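Local coordinates for Non-structural protein (Porcine reproductive and respiratory syndrome virus, PDB 3IFU), which is the N-terminal leader protease of the viral polyprotein, a zinc-binding papain-like cysteine protease that probably also suppresses host interferon-beta production, at residues V99-E104 / K117-Y122; L111-L116 / D172-E177. All blocks are in the same frame, centred on the assembly; numbering follows the deposited sequence.

Contact 1: V99-E104 / K117-Y122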
loop_
_atom_site.group_PDB
_atom_site.type_symbol
_atom_site.label_atom_id
_atom_site.label_comp_id
_atom_site.label_asym_id
_atom_site.label_seq_id
_atom_site.Cartn_x
_atom_site.Cartn_y
_atom_site.Cartn_z
ATOM N N VAL A 99 -8.773 12.896 -7.741
ATOM C CA VAL A 99 -9.782 13.395 -8.667
ATOM C C VAL A 99 -9.239 13.742 -10.069
ATOM O O VAL A 99 -9.900 13.462 -11.074
ATOM C CB VAL A 99 -10.494 14.618 -8.056
ATOM C CG1 VAL A 99 -11.468 15.208 -9.041
ATOM C CG2 VAL A 99 -11.213 14.203 -6.783
ATOM N N ARG A 100 -8.047 14.335 -10.137
ATOM C CA ARG A 100 -7.441 14.703 -11.419
ATOM C C ARG A 100 -6.911 13.473 -12.158
ATOM O O ARG A 100 -6.989 13.395 -13.382
ATOM C CB ARG A 100 -6.288 15.684 -11.207
ATOM C CG ARG A 100 -6.656 16.923 -10.406
ATOM C CD ARG A 100 -7.424 17.927 -11.233
ATOM N NE ARG A 100 -6.596 18.499 -12.291
ATOM C CZ ARG A 100 -7.040 19.368 -13.191
ATOM N NH1 ARG A 100 -8.301 19.760 -13.155
ATOM N NH2 ARG A 100 -6.229 19.839 -14.128
ATOM N N VAL A 101 -6.362 12.523 -11.404
ATOM C CA VAL A 101 -5.824 11.287 -11.968
ATOM C C VAL A 101 -6.924 10.409 -12.584
ATOM O O VAL A 101 -6.748 9.852 -13.669
ATOM C CB VAL A 101 -5.084 10.479 -10.893
ATOM C CG1 VAL A 101 -4.738 9.096 -11.419
ATOM C CG2 VAL A 101 -3.832 11.214 -10.476
ATOM N N ALA A 102 -8.053 10.284 -11.886
ATOM C CA ALA A 102 -9.167 9.479 -12.380
ATOM C C ALA A 102 -9.721 10.099 -13.665
ATOM O O ALA A 102 -9.864 9.421 -14.680
ATOM C CB ALA A 102 -10.261 9.394 -11.322
ATOM N N ALA A 103 -10.008 11.398 -13.611
ATOM C CA ALA A 103 -10.550 12.129 -14.758
ATOM C C ALA A 103 -9.680 11.968 -15.999
ATOM O O ALA A 103 -10.194 11.733 -17.090
ATOM C CB ALA A 103 -10.707 13.627 -14.412
ATOM N N GLU A 104 -8.367 12.106 -15.834
ATOM C CA GLU A 104 -7.445 11.960 -16.954
ATOM C C GLU A 104 -7.539 10.566 -17.567
ATOM O O GLU A 104 -7.780 10.416 -18.759
ATOM C CB GLU A 104 -6.001 12.197 -16.508
ATOM C CG GLU A 104 -5.561 13.639 -16.486
ATOM C CD GLU A 104 -5.608 14.295 -17.859
ATOM O OE1 GLU A 104 -5.449 13.585 -18.880
ATOM O OE2 GLU A 104 -5.787 15.530 -17.914
ATOM N N LYS A 117 2.685 11.087 -18.773
ATOM C CA LYS A 117 3.420 12.341 -18.901
ATOM C C LYS A 117 2.520 13.486 -18.456
ATOM O O LYS A 117 2.961 14.379 -17.742
ATOM C CB LYS A 117 3.866 12.566 -20.348
ATOM C CG LYS A 117 4.965 11.622 -20.794
ATOM C CD LYS A 117 5.229 11.724 -22.295
ATOM C CE LYS A 117 6.356 10.778 -22.736
ATOM N NZ LYS A 117 6.517 10.753 -24.223
ATOM N N THR A 118 1.259 13.454 -18.877
ATOM C CA THR A 118 0.295 14.489 -18.497
ATOM C C THR A 118 0.162 14.521 -16.967
ATOM O O THR A 118 -0.000 15.587 -16.360
ATOM C CB THR A 118 -1.104 14.214 -19.127
ATOM O OG1 THR A 118 -0.983 14.129 -20.552
ATOM C CG2 THR A 118 -2.079 15.327 -18.788
ATOM N N LEU A 119 0.245 13.341 -16.359
ATOM C CA LEU A 119 0.139 13.195 -14.914
ATOM C C LEU A 119 1.478 13.411 -14.211
ATOM O O LEU A 119 1.565 13.301 -12.987
ATOM C CB LEU A 119 -0.411 11.809 -14.564
ATOM C CG LEU A 119 -1.869 11.541 -14.934
ATOM C CD1 LEU A 119 -2.260 10.162 -14.459
ATOM C CD2 LEU A 119 -2.761 12.597 -14.296
ATOM N N GLN A 120 2.516 13.707 -14.990
ATOM C CA GLN A 120 3.849 13.963 -14.445
ATOM C C GLN A 120 4.257 12.938 -13.410
ATOM O O GLN A 120 4.781 13.284 -12.348
ATOM C CB GLN A 120 3.893 15.346 -13.813
ATOM C CG GLN A 120 3.813 16.473 -14.800
ATOM C CD GLN A 120 3.452 17.772 -14.131
ATOM O OE1 GLN A 120 3.614 18.847 -14.709
ATOM N NE2 GLN A 120 2.942 17.683 -12.903
ATOM N N VAL A 121 4.011 11.675 -13.723
ATOM C CA VAL A 121 4.348 10.588 -12.826
ATOM C C VAL A 121 5.851 10.539 -12.551
ATOM O O VAL A 121 6.280 10.371 -11.403
ATOM C CB VAL A 121 3.853 9.256 -13.419
ATOM C CG1 VAL A 121 4.631 8.087 -12.855
ATOM C CG2 VAL A 121 2.380 9.102 -13.118
ATOM N N TYR A 122 6.648 10.707 -13.600
ATOM C CA TYR A 122 8.095 10.671 -13.453
ATOM C C TYR A 122 8.669 11.885 -12.697
ATOM O O TYR A 122 9.485 11.726 -11.782
ATOM C CB TYR A 122 8.760 10.565 -14.829
ATOM C CG TYR A 122 10.253 10.345 -14.754
ATOM C CD1 TYR A 122 10.793 9.062 -14.786
ATOM C CD2 TYR A 122 11.127 11.425 -14.596
ATOM C CE1 TYR A 122 12.170 8.855 -14.659
ATOM C CE2 TYR A 122 12.501 11.231 -14.465
ATOM C CZ TYR A 122 13.017 9.947 -14.495
ATOM O OH TYR A 122 14.373 9.761 -14.344
#
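V101, in the middle of helix 94-108, and L119, just past the end of helix 113-118, bring their CA atoms to 6.9 Å, the nearest CA pair of the two segments. No hydrogen bond crosses, and the join is made by side chains. L119 makes the largest single share, with its two methyls reaching different residues of the facing helix. CD1 meets CG1 of V101 at 4.1 Å, the two side chains crossing at about a right angle. CD2 lies 3.7 Å from CG of E104, where the leucine and the aliphatic part of the glutamate slide past each other in opposite directions. A leucine suits this place because its forked end reaches V101 and E104, three residues apart on one helix face. E104 bends at CB-CG (chi2 -62°), and its carboxylate carbon CD comes 3.8 Å from CG2 of T118. This methyl is carried anti to the backbone N, and OG1 is turned back to hydrogen-bond with O of T114, one helical turn earlier; the threonine thus spends its hydroxyl on its own helix and presents its methyl to the neighbour. OE2 of E104 has a weak, long ion pair with NH2 of R107. The helix stops here in a Schellman motif: Q120 takes positive phi (46°), Q120 N bonds to K117 O at 2.9 Å, and V121 N probably bonds to L116 O. The turn carries the chain away from L119, which stays buried against the helix. V101, a buried, beta-branched apolar residue, also packs on I81 and A85, and V121 on I84. Helix 81-87 therefore underlies both partners, and Y122, whose O bonds to R127, leads the chain on to strand 127-130 of the four-stranded antiparallel sheet.

Contact 2: L111-L116 / D172-E177; sequences LTPTVL and DFCPFE
The hydroxyl OG1 of T112 donates a 2.8 Å hydrogen bond to the carbonyl O of E177. The C=O...donor angle is 154° and the hydroxyl sits 22° out of the carbonyl plane. T112 is the N-cap residue of helix 113-118, but its side chain makes no capping bond: with OG1 anti to the backbone N, the hydroxyl is directed to the tail, while the backbone O of T112 accepts L116 N in the first helical turn. P113 follows, a residue suited to a first turn because its missing N-H is not needed there. Its CG rests 3.4 Å from F176 O and 3.6 Å from C174 SG, so this corner of the proline ring sits against both a tail carbonyl and the sulfur. E177 bends at chi2, bringing OE1 alongside the same CG. Residues 172-177 form no helix or strand; they belong to the C-terminal tail of this papain-like protease piece, which runs on to M180, a zinc ligand together with C70, C76 and H146. The tail is thus fastened to the helix start just before it enters the metal site, and the side chain of L111 lies about 9 Å from that zinc. In F176, chi1 of 53° turns the ring so that C174 SG lies over one face toward the rim, 3.7 Å above the plane, while T112 N is at the edge. L111 O approaches CE1 of F176 obliquely at 3.5 Å. CG of L111 (4.0 Å) and the CD1 methyl of L116 (4.1 Å) both meet F176 CZ, the methyl obliquely. L116 CD1 also touches C174 SG, a small, weakly polar group at home among these carbons. V147 of strand 147-148 touches both L111 and F176, and the backbone of L111 is hydrogen-bonded to A179.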
loop_
_atom_site.group_PDB
_atom_site.type_symbol
_atom_site.label_atom_id
_atom_site.label_comp_id
_atom_site.label_asym_id
_atom_site.label_seq_id
_atom_site.Cartn_x
_atom_site.Cartn_y
_atom_site.Cartn_z
ATOM N N LEU A 111 -4.392 3.472 -20.288
ATOM C CA LEU A 111 -3.195 4.027 -19.676
ATOM C C LEU A 111 -2.136 4.043 -20.763
ATOM O O LEU A 111 -1.951 3.056 -21.479
ATOM C CB LEU A 111 -2.751 3.167 -18.489
ATOM C CG LEU A 111 -1.884 3.815 -17.399
ATOM C CD1 LEU A 111 -2.333 5.256 -17.098
ATOM C CD2 LEU A 111 -1.988 2.962 -16.145
ATOM N N THR A 112 -1.441 5.164 -20.898
ATOM C CA THR A 112 -0.440 5.277 -21.943
ATOM C C THR A 112 0.720 6.183 -21.526
ATOM O O THR A 112 0.585 6.978 -20.593
ATOM C CB THR A 112 -1.098 5.836 -23.210
ATOM O OG1 THR A 112 -0.222 5.655 -24.318
ATOM C CG2 THR A 112 -1.391 7.318 -23.052
ATOM N N PRO A 113 1.878 6.073 -22.209
ATOM C CA PRO A 113 3.020 6.922 -21.851
ATOM C C PRO A 113 2.632 8.398 -21.841
ATOM O O PRO A 113 3.124 9.184 -21.029
ATOM C CB PRO A 113 4.040 6.608 -22.940
ATOM C CG PRO A 113 3.768 5.176 -23.235
ATOM C CD PRO A 113 2.251 5.121 -23.271
ATOM N N THR A 114 1.736 8.763 -22.748
ATOM C CA THR A 114 1.280 10.135 -22.852
ATOM C C THR A 114 0.436 10.540 -21.644
ATOM O O THR A 114 0.572 11.654 -21.137
ATOM C CB THR A 114 0.490 10.338 -24.164
ATOM O OG1 THR A 114 1.403 10.315 -25.271
ATOM C CG2 THR A 114 -0.265 11.651 -24.147
ATOM N N VAL A 115 -0.425 9.641 -21.176
ATOM C CA VAL A 115 -1.257 9.938 -20.017
ATOM C C VAL A 115 -0.400 9.996 -18.754
ATOM O O VAL A 115 -0.730 10.708 -17.807
ATOM C CB VAL A 115 -2.373 8.889 -19.836
ATOM C CG1 VAL A 115 -3.114 9.130 -18.528
ATOM C CG2 VAL A 115 -3.351 8.982 -20.982
ATOM N N LEU A 116 0.700 9.252 -18.737
ATOM C CA LEU A 116 1.586 9.271 -17.579
ATOM C C LEU A 116 2.393 10.571 -17.582
ATOM O O LEU A 116 2.741 11.095 -16.527
ATOM C CB LEU A 116 2.521 8.056 -17.590
ATOM C CG LEU A 116 1.861 6.694 -17.357
ATOM C CD1 LEU A 116 2.885 5.582 -17.513
ATOM C CD2 LEU A 116 1.245 6.657 -15.975
ATOM N N ASP A 172 12.260 7.854 -20.453
ATOM C CA ASP A 172 11.576 7.647 -21.723
ATOM C C ASP A 172 10.938 6.254 -21.766
ATOM O O ASP A 172 10.121 5.965 -22.640
ATOM C CB ASP A 172 12.538 7.820 -22.915
ATOM C CG ASP A 172 14.007 7.779 -22.506
ATOM O OD1 ASP A 172 14.473 8.733 -21.841
ATOM O OD2 ASP A 172 14.699 6.792 -22.849
ATOM N N PHE A 173 11.297 5.409 -20.802
ATOM C CA PHE A 173 10.779 4.051 -20.747
ATOM C C PHE A 173 9.399 3.888 -20.123
ATOM O O PHE A 173 9.058 4.541 -19.131
ATOM C CB PHE A 173 11.743 3.132 -19.992
ATOM C CG PHE A 173 11.309 1.697 -19.981
ATOM C CD1 PHE A 173 11.632 0.857 -21.039
ATOM C CD2 PHE A 173 10.511 1.202 -18.952
ATOM C CE1 PHE A 173 11.166 -0.453 -21.079
ATOM C CE2 PHE A 173 10.037 -0.115 -18.982
ATOM C CZ PHE A 173 10.366 -0.940 -20.051
ATOM N N CYS A 174 8.628 2.981 -20.718
ATOM C CA CYS A 174 7.288 2.633 -20.265
ATOM C C CYS A 174 7.043 1.212 -20.765
ATOM O O CYS A 174 7.112 0.956 -21.961
ATOM C CB CYS A 174 6.239 3.582 -20.858
ATOM S SG CYS A 174 4.547 3.304 -20.239
ATOM N N PRO A 175 6.757 0.270 -19.856
ATOM C CA PRO A 175 6.511 -1.130 -20.222
ATOM C C PRO A 175 5.463 -1.349 -21.310
ATOM O O PRO A 175 5.493 -2.353 -22.016
ATOM C CB PRO A 175 6.086 -1.760 -18.896
ATOM C CG PRO A 175 6.844 -0.952 -17.890
ATOM C CD PRO A 175 6.640 0.455 -18.400
ATOM N N PHE A 176 4.547 -0.401 -21.453
ATOM C CA PHE A 176 3.466 -0.543 -22.421
ATOM C C PHE A 176 3.205 0.699 -23.271
ATOM O O PHE A 176 3.717 1.787 -22.994
ATOM C CB PHE A 176 2.186 -0.906 -21.672
ATOM C CG PHE A 176 1.869 0.042 -20.547
ATOM C CD1 PHE A 176 1.273 1.272 -20.801
ATOM C CD2 PHE A 176 2.214 -0.274 -19.237
ATOM C CE1 PHE A 176 1.027 2.170 -19.766
ATOM C CE2 PHE A 176 1.973 0.619 -18.199
ATOM C CZ PHE A 176 1.379 1.841 -18.463
ATOM N N GLU A 177 2.389 0.507 -24.303
ATOM C CA GLU A 177 1.994 1.573 -25.212
ATOM C C GLU A 177 0.520 1.828 -24.950
ATOM O O GLU A 177 0.036 2.951 -25.031
ATOM C CB GLU A 177 2.175 1.125 -26.658
ATOM C CG GLU A 177 3.614 0.988 -27.088
ATOM C CD GLU A 177 4.293 2.332 -27.145
ATOM O OE1 GLU A 177 4.621 2.882 -26.071
ATOM O OE2 GLU A 177 4.478 2.844 -28.270
#

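In the fold
From the N terminus, the chain passes the zinc finger and helix 81-87 before entering helix 94-108, where contact 1 begins. A short connection leads to helix 113-118, whose start serves contact 2 and whose end serves contact 1. Contact 1 closes a local helix-to-helix loop with 12 residues between its segments. Contact 2 spans 55 residues, including the strands of the four-stranded sheet, and brings the C-terminal tail back. The two cross along the chain: 111-116 lies between 99-104 and 117-122, and 117-122 falls between 111-116 and 172-177, so the segments alternate. They touch directly at the C-terminal end of helix 113-118, which thereby links the helical region to the zinc-bound tail.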